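Local coordinates for octenoyl-CoA reductase/carboxylase (Streptomyces sp., PDB 4A10), which probably catalyses the NADPH-dependent reduction and carboxylation of 2-octenoyl-CoA, at residues V69-I74 with D116-V121; L185-H190 with G421-D426; K44-S49 with E395-V400. All coordinates share one frame; numbering follows the deposited sequence.

In the fold
Of the six segments, 44-49 comes first along the chain; its partner, on helix 393-401, follows after 345 intervening residues, and contact 3 closes that long loop. Within the loop lies contact 1, where strand 64-73 pairs with strand 117-124 in the GroES-like domain. Contacts 1 and 3 touch, Ile74 packing on Ala396, Cys397 and Val400. Contact 2 opens later, at 185-190, and closes beyond contact 3 at 421-426, so contacts 2 and 3 cross along the chain. Contact 2 fixes the C-terminal tail beside the sheet that also holds contact 1, about 31 Å between centres from contact 3.

Contact 1: V69-I74 with D116-V121; sequences VMASSI and DCSGVV
Ser118 O accepts two backbone donors from the other strand, Met70 N at 2.8 Å and, weakly, Ala71 N at 3.3 Å. The return bond, Ser118 N to Ala71 O, is 2.9 Å long. Further along, the Ser72 hydroxyl stands anti to its own backbone N (chi1 -176°), which carries OG to within 2.7 Å of Asp116 O. It donates from above the carbonyl plane, 39° out of it, and a short hydroxyl side chain suits this buried place, where it reaches a carbonyl of the neighbouring strand. Two residues facing one make Met70, Ala71 and Ser118 a classic beta bulge in an antiparallel pair of the GroES-like domain, and the strand turns a corner at Met70. Before the bulge, Val69 CG1 rests on Cys117 CB at 3.7 Å, two compact apolar groups in a buried place. Gly119 suits its position because a CB would come about 3.2 Å from Val69 CA. In the next shell, Ser118 OG bonds to Trp193 O, while Leu201 N holds Asp116 OD1 and Lys408 NZ bonds Ser73 OG. Helix 193-197 covers the face carrying Ala71 and Ser118, where the small side chains of both residues touch Ala197.

Contact 2: L185-H190 with G421-D426; sequences LPKPAH and GVTDPD
Lys187 NZ is gripped from several directions: Gly421 O accepts from it at 2.8 Å, Pro188 O at 3.2 Å, and a water at 2.8 Å, with Leu191 O as a further acceptor, so three N-H groups are shared among four acceptors. The ammonium stands above the plane of the Gly421 carbonyl, 41° out of it. The side chain leaves with CG anti to the backbone N (chi1 -168°) and then bends at its last two torsions, which turns NZ back over its own loop. A lysine is long enough to reach the Gly421 carbonyl. The same water lies 2.5 Å from Thr423 OG1, linking the two side chains. This contact joins the loop after strand 184-186 of the GroES-like domain to the turn that leads into helix 425-431. There Ala189 O takes Thr423 N at 2.9 Å and, weakly, Asp424 N at 3.2 Å. Gly421 has backbone angles that favour glycine, since a CB would jam against the preceding carbonyl oxygen. The small Ala189 CB lets the turn come close, meeting Asp424 CB at 3.6 Å. Asp424 is the N-cap, its OD1 accepting weakly from Leu427 N, and Arg428 NH1 bonds back to His190 O.

Contact 3: K44-S49 with E395-V400; sequences KDVRKS and EACRVV
Val46 CG1 presses against Cys397 at the tight end of this contact, 3.4 Å from SG and closer than usual to CB as well. A branched aliphatic side chain beside a thiol suits this buried side, where helix 76-83 adds Ala82 against the valine and Val79 against the cysteine. Beside it Asp45 is the buried acid under the arginines. With CG anti to its backbone N (chi1 -175°), it is gripped side-on by Arg47: NE gives 2.8 Å to OD1, through the syn lone pair, and NH2 gives 2.6 Å to OD2. OD1 also takes Arg47 N at 3.1 Å, so Asp45 is the N-cap of the short, weakly bonded helix 46-49. Across the contact the carboxylate lies stacked over one face of the Arg398 guanidinium, planes 23° apart, with Asp45 OD1 3.5 Å from Arg398 NE; the attraction is by charge, as no N-H points at the oxygen. With an alanine in place of Asp45, Arg47 would probably be left free to turn, the charge it shares with Arg398 lost, and the helix start left without its side-chain cap. The aliphatic part of Arg398 runs across Arg47, CG over a face of that guanidinium. Loosest is the solvent side, where Arg47 NH1 and Glu395 OE1 make a long salt bridge at 3.6 Å. Arg398 NH1 and NH2 turn to Gln401 and Asp43. The two guanidinium groups, 3.3 Å apart at Arg47 NH2 and Arg398 NE, are likely to be held together by the carboxylates of Asp45, Glu395 and Asp43, tying segment 44-49 to helix 393-401.

Contact 1: V69-I74 with D116-V121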
ATOM      1  N   VAL B  69      23.687  28.634 -14.664  1.00 13.68           N
ATOM      2  CA  VAL B  69      23.515  28.457 -13.227  1.00 13.57           C
ATOM      3  C   VAL B  69      23.661  29.775 -12.486  1.00 13.99           C
ATOM      4  O   VAL B  69      24.682  30.469 -12.603  1.00 14.37           O
ATOM      5  CB  VAL B  69      24.537  27.420 -12.674  1.00 13.42           C
ATOM      6  CG1 VAL B  69      24.278  27.127 -11.188  1.00 13.38           C
ATOM      7  CG2 VAL B  69      24.487  26.126 -13.514  1.00 13.12           C
ATOM      8  N   MET B  70      22.633  30.138 -11.730  1.00 14.04           N
ATOM      9  CA  MET B  70      22.702  31.380 -10.960  1.00 14.54           C
ATOM     10  C   MET B  70      23.264  31.139  -9.577  1.00 14.61           C
ATOM     11  O   MET B  70      24.050  31.947  -9.073  1.00 15.05           O
ATOM     12  CB  MET B  70      21.339  32.075 -10.881  1.00 14.74           C
ATOM     13  CG  MET B  70      20.867  32.678 -12.223  1.00 14.92           C
ATOM     14  SD  MET B  70      21.892  34.062 -12.820  1.00 15.60           S
ATOM     15  CE  MET B  70      20.947  35.515 -12.384  1.00 16.31           C
ATOM     16  N   ALA B  71      22.818  30.044  -8.964  1.00 14.26           N
ATOM     17  CA  ALA B  71      23.257  29.602  -7.646  1.00 14.35           C
ATOM     18  C   ALA B  71      23.129  28.088  -7.552  1.00 13.94           C
ATOM     19  O   ALA B  71      22.316  27.469  -8.254  1.00 13.63           O
ATOM     20  CB  ALA B  71      22.432  30.271  -6.525  1.00 14.72           C
ATOM     21  N   SER B  72      23.928  27.527  -6.657  1.00 14.04           N
ATOM     22  CA  SER B  72      23.958  26.116  -6.343  1.00 13.83           C
ATOM     23  C   SER B  72      24.135  26.010  -4.826  1.00 14.21           C
ATOM     24  O   SER B  72      23.896  26.967  -4.118  1.00 14.55           O
ATOM     25  CB  SER B  72      25.107  25.437  -7.091  1.00 13.69           C
ATOM     26  OG  SER B  72      25.098  24.040  -6.861  1.00 13.57           O
ATOM     27  N   SER B  73      24.523  24.844  -4.328  1.00 14.22           N
ATOM     28  CA  SER B  73      24.602  24.633  -2.898  1.00 14.65           C
ATOM     29  C   SER B  73      25.633  23.542  -2.650  1.00 14.75           C
ATOM     30  O   SER B  73      25.979  22.804  -3.567  1.00 14.46           O
ATOM     31  CB  SER B  73      23.224  24.214  -2.356  1.00 14.71           C
ATOM     32  OG  SER B  73      23.052  22.796  -2.411  1.00 15.70           O
ATOM     33  N   ILE B  74      26.126  23.444  -1.419  1.00 15.25           N
ATOM     34  CA  ILE B  74      27.021  22.343  -1.057  1.00 15.48           C
ATOM     35  C   ILE B  74      26.199  21.203  -0.504  1.00 15.60           C
ATOM     36  O   ILE B  74      25.286  21.423   0.307  1.00 15.85           O
ATOM     37  CB  ILE B  74      28.083  22.755  -0.012  1.00 16.09           C
ATOM     38  CG1 ILE B  74      28.928  23.934  -0.523  1.00 16.11           C
ATOM     39  CG2 ILE B  74      28.976  21.544   0.384  1.00 16.43           C
ATOM     40  CD1 ILE B  74      29.546  23.746  -1.924  1.00 15.72           C
ATOM     41  N   ASP B 116      22.750  20.256  -7.237  1.00 13.23           N
ATOM     42  CA  ASP B 116      21.605  21.159  -7.091  1.00 13.39           C
ATOM     43  C   ASP B 116      21.866  22.442  -7.842  1.00 13.05           C
ATOM     44  O   ASP B 116      23.016  22.801  -8.066  1.00 13.06           O
ATOM     45  CB  ASP B 116      21.496  21.610  -5.629  1.00 15.34           C
ATOM     46  CG  ASP B 116      20.325  21.025  -4.938  1.00 17.15           C
ATOM     47  OD1 ASP B 116      19.344  20.713  -5.641  1.00 21.91           O
ATOM     48  OD2 ASP B 116      20.391  20.875  -3.708  1.00 19.85           O
ATOM     49  N   CYS B 117      20.815  23.168  -8.194  1.00 13.02           N
ATOM     50  CA  CYS B 117      20.999  24.526  -8.673  1.00 13.04           C
ATOM     51  C   CYS B 117      19.721  25.208  -9.108  1.00 13.09           C
ATOM     52  O   CYS B 117      18.682  24.573  -9.301  1.00 13.05           O
ATOM     53  CB  CYS B 117      22.067  24.581  -9.784  1.00 12.90           C
ATOM     54  SG  CYS B 117      21.399  24.442 -11.449  1.00 12.69           S
ATOM     55  N   SER B 118      19.811  26.528  -9.255  1.00 13.28           N
ATOM     56  CA  SER B 118      18.750  27.300  -9.858  1.00 13.41           C
ATOM     57  C   SER B 118      19.383  28.129 -10.945  1.00 13.45           C
ATOM     58  O   SER B 118      20.555  28.499 -10.847  1.00 13.52           O
ATOM     59  CB  SER B 118      18.038  28.177  -8.821  1.00 13.82           C
ATOM     60  OG  SER B 118      18.891  29.146  -8.262  1.00 14.10           O
ATOM     61  N   GLY B 119      18.623  28.417 -11.991  1.00 13.48           N
ATOM     62  CA  GLY B 119      19.177  29.154 -13.101  1.00 13.62           C
ATOM     63  C   GLY B 119      18.197  29.432 -14.212  1.00 13.75           C
ATOM     64  O   GLY B 119      16.984  29.355 -14.037  1.00 13.83           O
ATOM     65  N   VAL B 120      18.764  29.738 -15.369  1.00 13.86           N
ATOM     66  CA  VAL B 120      18.036  30.184 -16.536  1.00 14.13           C
ATOM     67  C   VAL B 120      18.416  29.276 -17.705  1.00 13.93           C
ATOM     68  O   VAL B 120      19.591  29.117 -18.024  1.00 13.90           O
ATOM     69  CB  VAL B 120      18.378  31.683 -16.875  1.00 14.72           C
ATOM     70  CG1 VAL B 120      17.588  32.185 -18.072  1.00 15.12           C
ATOM     71  CG2 VAL B 120      18.126  32.600 -15.694  1.00 15.01           C
ATOM     72  N   VAL B 121      17.418  28.667 -18.331  1.00 13.88           N
ATOM     73  CA  VAL B 121      17.631  27.893 -19.566  1.00 13.84           C
ATOM     74  C   VAL B 121      18.244  28.769 -20.655  1.00 14.27           C
ATOM     75  O   VAL B 121      17.729  29.858 -20.945  1.00 14.72           O
ATOM     76  CB  VAL B 121      16.293  27.265 -20.078  1.00 13.87           C
ATOM     77  CG1 VAL B 121      16.472  26.536 -21.445  1.00 13.96           C
ATOM     78  CG2 VAL B 121      15.719  26.293 -19.030  1.00 13.55           C
TER

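Contact 2: L185-H190 with G421-D426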
ATOM      1  N   LEU B 185      12.555  21.812 -13.041  1.00 11.80           N
ATOM      2  CA  LEU B 185      11.252  22.283 -12.569  1.00 11.84           C
ATOM      3  C   LEU B 185      11.239  23.804 -12.540  1.00 11.92           C
ATOM      4  O   LEU B 185      12.307  24.411 -12.415  1.00 11.93           O
ATOM      5  CB  LEU B 185      10.914  21.688 -11.185  1.00 11.79           C
ATOM      6  CG  LEU B 185      10.637  20.181 -11.104  1.00 11.77           C
ATOM      7  CD1 LEU B 185      10.744  19.686  -9.650  1.00 11.73           C
ATOM      8  CD2 LEU B 185       9.261  19.819 -11.715  1.00 11.87           C
ATOM      9  N   PRO B 186      10.036  24.422 -12.639  1.00 12.05           N
ATOM     10  CA  PRO B 186       9.909  25.888 -12.537  1.00 12.21           C
ATOM     11  C   PRO B 186      10.403  26.398 -11.203  1.00 12.23           C
ATOM     12  O   PRO B 186      10.029  25.834 -10.150  1.00 12.19           O
ATOM     13  CB  PRO B 186       8.401  26.155 -12.647  1.00 12.39           C
ATOM     14  CG  PRO B 186       7.727  24.850 -12.879  1.00 12.34           C
ATOM     15  CD  PRO B 186       8.751  23.747 -12.932  1.00 12.12           C
ATOM     16  N   LYS B 187      11.252  27.429 -11.240  1.00 12.33           N
ATOM     17  CA  LYS B 187      11.668  28.145 -10.020  1.00 12.47           C
ATOM     18  C   LYS B 187      10.434  28.747  -9.301  1.00 12.67           C
ATOM     19  O   LYS B 187       9.612  29.392  -9.954  1.00 12.83           O
ATOM     20  CB  LYS B 187      12.677  29.259 -10.362  1.00 12.63           C
ATOM     21  CG  LYS B 187      13.388  29.872  -9.144  1.00 12.83           C
ATOM     22  CD  LYS B 187      14.188  31.130  -9.503  1.00 13.09           C
ATOM     23  CE  LYS B 187      14.116  32.206  -8.405  1.00 13.46           C
ATOM     24  NZ  LYS B 187      12.788  32.936  -8.412  1.00 13.65           N
ATOM     25  N   PRO B 188      10.287  28.513  -7.978  1.00 12.72           N
ATOM     26  CA  PRO B 188       9.339  29.271  -7.129  1.00 13.01           C
ATOM     27  C   PRO B 188       9.584  30.769  -7.251  1.00 13.33           C
ATOM     28  O   PRO B 188      10.633  31.257  -6.802  1.00 13.44           O
ATOM     29  CB  PRO B 188       9.739  28.851  -5.716  1.00 13.03           C
ATOM     30  CG  PRO B 188      10.296  27.520  -5.866  1.00 12.71           C
ATOM     31  CD  PRO B 188      10.970  27.465  -7.200  1.00 12.55           C
ATOM     32  N   ALA B 189       8.645  31.491  -7.850  1.00 13.54           N
ATOM     33  CA  ALA B 189       8.866  32.903  -8.206  1.00 13.88           C
ATOM     34  C   ALA B 189       9.306  33.839  -7.054  1.00 14.24           C
ATOM     35  O   ALA B 189      10.111  34.753  -7.278  1.00 14.44           O
ATOM     36  CB  ALA B 189       7.653  33.474  -8.952  1.00 14.12           C
ATOM     37  N   HIS B 190       8.821  33.587  -5.835  1.00 14.35           N
ATOM     38  CA  HIS B 190       9.077  34.474  -4.700  1.00 14.79           C
ATOM     39  C   HIS B 190      10.463  34.340  -4.054  1.00 14.77           C
ATOM     40  O   HIS B 190      10.839  35.181  -3.223  1.00 15.20           O
ATOM     41  CB  HIS B 190       7.984  34.320  -3.634  1.00 15.00           C
ATOM     42  CG  HIS B 190       8.000  32.993  -2.936  1.00 14.67           C
ATOM     43  ND1 HIS B 190       7.645  31.818  -3.563  1.00 14.24           N
ATOM     44  CD2 HIS B 190       8.318  32.654  -1.663  1.00 14.76           C
ATOM     45  CE1 HIS B 190       7.740  30.816  -2.708  1.00 14.07           C
ATOM     46  NE2 HIS B 190       8.150  31.297  -1.549  1.00 14.37           N
ATOM     47  N   GLY B 421      16.714  37.623  -8.450  1.00 17.28           N
ATOM     48  CA  GLY B 421      15.914  36.512  -8.967  1.00 16.84           C
ATOM     49  C   GLY B 421      14.472  36.400  -8.535  1.00 16.78           C
ATOM     50  O   GLY B 421      13.748  35.544  -9.033  1.00 16.50           O
ATOM     51  N   VAL B 422      14.038  37.270  -7.635  1.00 17.09           N
ATOM     52  CA  VAL B 422      12.636  37.307  -7.242  1.00 17.16           C
ATOM     53  C   VAL B 422      11.762  37.854  -8.375  1.00 17.54           C
ATOM     54  O   VAL B 422      11.894  39.008  -8.780  1.00 18.10           O
ATOM     55  CB  VAL B 422      12.411  38.129  -5.966  1.00 17.49           C
ATOM     56  CG1 VAL B 422      10.915  38.129  -5.602  1.00 17.60           C
ATOM     57  CG2 VAL B 422      13.257  37.577  -4.818  1.00 17.18           C
ATOM     58  N   THR B 423      10.871  37.013  -8.886  1.00 17.29           N
ATOM     59  CA  THR B 423       9.955  37.447  -9.934  1.00 17.69           C
ATOM     60  C   THR B 423       8.489  37.547  -9.461  1.00 17.86           C
ATOM     61  O   THR B 423       7.620  37.960 -10.236  1.00 18.30           O
ATOM     62  CB  THR B 423      10.108  36.594 -11.225  1.00 17.47           C
ATOM     63  OG1 THR B 423       9.906  35.214 -10.919  1.00 16.88           O
ATOM     64  CG2 THR B 423      11.519  36.766 -11.837  1.00 17.51           C
ATOM     65  N   ASP B 424       8.215  37.177  -8.202  1.00 17.64           N
ATOM     66  CA  ASP B 424       6.915  37.504  -7.552  1.00 18.59           C
ATOM     67  C   ASP B 424       7.146  38.252  -6.220  1.00 18.34           C
ATOM     68  O   ASP B 424       7.018  37.673  -5.145  1.00 17.90           O
ATOM     69  CB  ASP B 424       6.045  36.251  -7.345  1.00 18.60           C
ATOM     70  CG  ASP B 424       4.582  36.581  -7.011  1.00 22.40           C
ATOM     71  OD1 ASP B 424       4.226  37.775  -6.870  1.00 27.76           O
ATOM     72  OD2 ASP B 424       3.764  35.637  -6.896  1.00 25.51           O
ATOM     73  N   PRO B 425       7.509  39.549  -6.293  1.00 19.34           N
ATOM     74  CA  PRO B 425       7.803  40.278  -5.040  1.00 20.01           C
ATOM     75  C   PRO B 425       6.607  40.420  -4.084  1.00 20.79           C
ATOM     76  O   PRO B 425       6.795  40.397  -2.862  1.00 21.04           O
ATOM     77  CB  PRO B 425       8.297  41.650  -5.520  1.00 20.58           C
ATOM     78  CG  PRO B 425       7.939  41.737  -6.985  1.00 20.61           C
ATOM     79  CD  PRO B 425       7.877  40.327  -7.489  1.00 19.95           C
ATOM     80  N   ASP B 426       5.397  40.542  -4.634  1.00 21.37           N
ATOM     81  CA  ASP B 426       4.188  40.678  -3.816  1.00 21.85           C
ATOM     82  C   ASP B 426       3.996  39.463  -2.920  1.00 20.63           C
ATOM     83  O   ASP B 426       3.720  39.611  -1.727  1.00 20.96           O
ATOM     84  CB  ASP B 426       2.944  40.917  -4.682  1.00 22.46           C
ATOM     85  CG  ASP B 426       3.094  42.119  -5.604  1.00 26.05           C
ATOM     86  OD1 ASP B 426       4.049  42.901  -5.430  1.00 28.23           O
ATOM     87  OD2 ASP B 426       2.250  42.285  -6.513  1.00 30.46           O
TER
HETATM   88  O   HOH W   1      11.584  33.345 -10.916  1.00  2.00           O

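Contact 3: K44-S49 with E395-V400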
ATOM      1  N   LYS B  44      41.636  14.597   5.032  1.00 31.05           N
ATOM      2  CA  LYS B  44      41.545  14.880   3.612  1.00 29.52           C
ATOM      3  C   LYS B  44      40.888  16.235   3.393  1.00 27.77           C
ATOM      4  O   LYS B  44      39.676  16.326   3.135  1.00 26.87           O
ATOM      5  CB  LYS B  44      40.747  13.768   2.925  1.00 28.91           C
ATOM      6  CG  LYS B  44      41.363  12.388   3.096  1.00 30.82           C
ATOM      7  CD  LYS B  44      40.316  11.283   3.059  1.00 32.25           C
ATOM      8  CE  LYS B  44      40.943   9.923   2.784  1.00 33.42           C
ATOM      9  NZ  LYS B  44      42.070   9.613   3.699  1.00 35.09           N
ATOM     10  N   ASP B  45      41.697  17.287   3.505  1.00 27.06           N
ATOM     11  CA  ASP B  45      41.213  18.663   3.385  1.00 25.76           C
ATOM     12  C   ASP B  45      40.710  18.894   1.959  1.00 24.35           C
ATOM     13  O   ASP B  45      41.469  18.850   0.993  1.00 24.23           O
ATOM     14  CB  ASP B  45      42.309  19.661   3.791  1.00 26.26           C
ATOM     15  CG  ASP B  45      41.838  21.130   3.818  1.00 25.65           C
ATOM     16  OD1 ASP B  45      40.749  21.481   3.297  1.00 22.45           O
ATOM     17  OD2 ASP B  45      42.605  21.957   4.366  1.00 27.23           O
ATOM     18  N   VAL B  46      39.409  19.138   1.869  1.00 22.82           N
ATOM     19  CA  VAL B  46      38.686  19.290   0.617  1.00 21.41           C
ATOM     20  C   VAL B  46      39.205  20.437  -0.274  1.00 20.91           C
ATOM     21  O   VAL B  46      39.132  20.373  -1.511  1.00 20.17           O
ATOM     22  CB  VAL B  46      37.180  19.393   0.953  1.00 21.10           C
ATOM     23  CG1 VAL B  46      36.537  20.637   0.386  1.00 21.19           C
ATOM     24  CG2 VAL B  46      36.469  18.126   0.562  1.00 19.24           C
ATOM     25  N   ARG B  47      39.772  21.454   0.369  1.00 20.91           N
ATOM     26  CA  ARG B  47      40.392  22.597  -0.313  1.00 20.78           C
ATOM     27  C   ARG B  47      41.694  22.237  -1.054  1.00 21.44           C
ATOM     28  O   ARG B  47      42.152  22.996  -1.908  1.00 22.00           O
ATOM     29  CB  ARG B  47      40.646  23.738   0.687  1.00 21.38           C
ATOM     30  CG  ARG B  47      39.384  24.220   1.415  1.00 20.97           C
ATOM     31  CD  ARG B  47      39.681  25.020   2.684  1.00 22.28           C
ATOM     32  NE  ARG B  47      40.421  24.236   3.679  1.00 22.56           N
ATOM     33  CZ  ARG B  47      40.748  24.665   4.895  1.00 23.51           C
ATOM     34  NH1 ARG B  47      40.387  25.878   5.306  1.00 23.76           N
ATOM     35  NH2 ARG B  47      41.432  23.870   5.710  1.00 24.14           N
ATOM     36  N   LYS B  48      42.283  21.085  -0.744  1.00 21.79           N
ATOM     37  CA  LYS B  48      43.507  20.668  -1.435  1.00 22.40           C
ATOM     38  C   LYS B  48      43.252  20.120  -2.830  1.00 21.83           C
ATOM     39  O   LYS B  48      44.080  20.316  -3.728  1.00 22.19           O
ATOM     40  CB  LYS B  48      44.292  19.635  -0.623  1.00 23.25           C
ATOM     41  CG  LYS B  48      44.690  20.120   0.763  1.00 25.13           C
ATOM     42  CD  LYS B  48      45.836  19.286   1.342  1.00 27.02           C
ATOM     43  CE  LYS B  48      46.328  19.892   2.638  1.00 29.41           C
ATOM     44  NZ  LYS B  48      46.397  21.378   2.522  1.00 29.69           N
ATOM     45  N   SER B  49      42.124  19.417  -2.988  1.00 21.05           N
ATOM     46  CA  SER B  49      41.767  18.738  -4.227  1.00 20.54           C
ATOM     47  C   SER B  49      40.912  19.579  -5.183  1.00 19.73           C
ATOM     48  O   SER B  49      40.966  19.392  -6.409  1.00 19.54           O
ATOM     49  CB  SER B  49      41.066  17.399  -3.921  1.00 20.31           C
ATOM     50  OG  SER B  49      39.886  17.561  -3.136  1.00 19.79           O
ATOM     51  N   GLU B 395      35.936  26.777   0.163  1.00 18.21           N
ATOM     52  CA  GLU B 395      35.803  27.027   1.609  1.00 18.44           C
ATOM     53  C   GLU B 395      34.381  26.697   2.102  1.00 17.95           C
ATOM     54  O   GLU B 395      34.203  26.254   3.227  1.00 18.06           O
ATOM     55  CB  GLU B 395      36.242  28.459   1.971  1.00 18.93           C
ATOM     56  CG  GLU B 395      35.689  29.029   3.299  1.00 21.16           C
ATOM     57  CD  GLU B 395      36.412  28.536   4.560  1.00 25.44           C
ATOM     58  OE1 GLU B 395      37.465  27.858   4.455  1.00 26.56           O
ATOM     59  OE2 GLU B 395      35.918  28.844   5.673  1.00 26.86           O
ATOM     60  N   ALA B 396      33.379  26.888   1.258  1.00 17.47           N
ATOM     61  CA  ALA B 396      32.020  26.457   1.611  1.00 17.02           C
ATOM     62  C   ALA B 396      31.957  24.933   1.764  1.00 16.83           C
ATOM     63  O   ALA B 396      31.318  24.425   2.675  1.00 16.76           O
ATOM     64  CB  ALA B 396      31.010  26.940   0.568  1.00 16.61           C
ATOM     65  N   CYS B 397      32.629  24.211   0.869  1.00 16.80           N
ATOM     66  CA  CYS B 397      32.786  22.764   0.998  1.00 16.76           C
ATOM     67  C   CYS B 397      33.472  22.323   2.303  1.00 17.22           C
ATOM     68  O   CYS B 397      33.064  21.344   2.927  1.00 17.17           O
ATOM     69  CB  CYS B 397      33.561  22.222  -0.186  1.00 16.80           C
ATOM     70  SG  CYS B 397      33.270  20.482  -0.462  1.00 22.87           S
ATOM     71  N   ARG B 398      34.522  23.039   2.698  1.00 17.72           N
ATOM     72  CA  ARG B 398      35.251  22.751   3.946  1.00 18.27           C
ATOM     73  C   ARG B 398      34.391  22.956   5.191  1.00 18.29           C
ATOM     74  O   ARG B 398      34.405  22.134   6.101  1.00 18.51           O
ATOM     75  CB  ARG B 398      36.518  23.617   4.039  1.00 18.85           C
ATOM     76  CG  ARG B 398      37.392  23.336   5.248  1.00 19.51           C
ATOM     77  CD  ARG B 398      38.014  21.953   5.202  1.00 19.70           C
ATOM     78  NE  ARG B 398      38.952  21.745   6.308  1.00 20.43           N
ATOM     79  CZ  ARG B 398      39.436  20.564   6.680  1.00 20.76           C
ATOM     80  NH1 ARG B 398      39.075  19.465   6.042  1.00 20.40           N
ATOM     81  NH2 ARG B 398      40.279  20.480   7.703  1.00 21.50           N
ATOM     82  N   VAL B 399      33.663  24.065   5.212  1.00 18.12           N
ATOM     83  CA  VAL B 399      32.678  24.352   6.243  1.00 18.11           C
ATOM     84  C   VAL B 399      31.652  23.206   6.408  1.00 17.73           C
ATOM     85  O   VAL B 399      31.413  22.754   7.532  1.00 17.98           O
ATOM     86  CB  VAL B 399      32.003  25.720   5.964  1.00 17.96           C
ATOM     87  CG1 VAL B 399      30.666  25.863   6.707  1.00 17.79           C
ATOM     88  CG2 VAL B 399      32.954  26.853   6.353  1.00 18.54           C
ATOM     89  N   VAL B 400      31.070  22.715   5.309  1.00 17.19           N
ATOM     90  CA  VAL B 400      30.240  21.500   5.399  1.00 16.90           C
ATOM     91  C   VAL B 400      31.059  20.260   5.839  1.00 17.25           C
ATOM     92  O   VAL B 400      30.587  19.482   6.673  1.00 17.36           O
ATOM     93  CB  VAL B 400      29.447  21.198   4.095  1.00 16.32           C
ATOM     94  CG1 VAL B 400      28.713  19.859   4.188  1.00 16.11           C
ATOM     95  CG2 VAL B 400      28.455  22.304   3.825  1.00 16.03           C
TER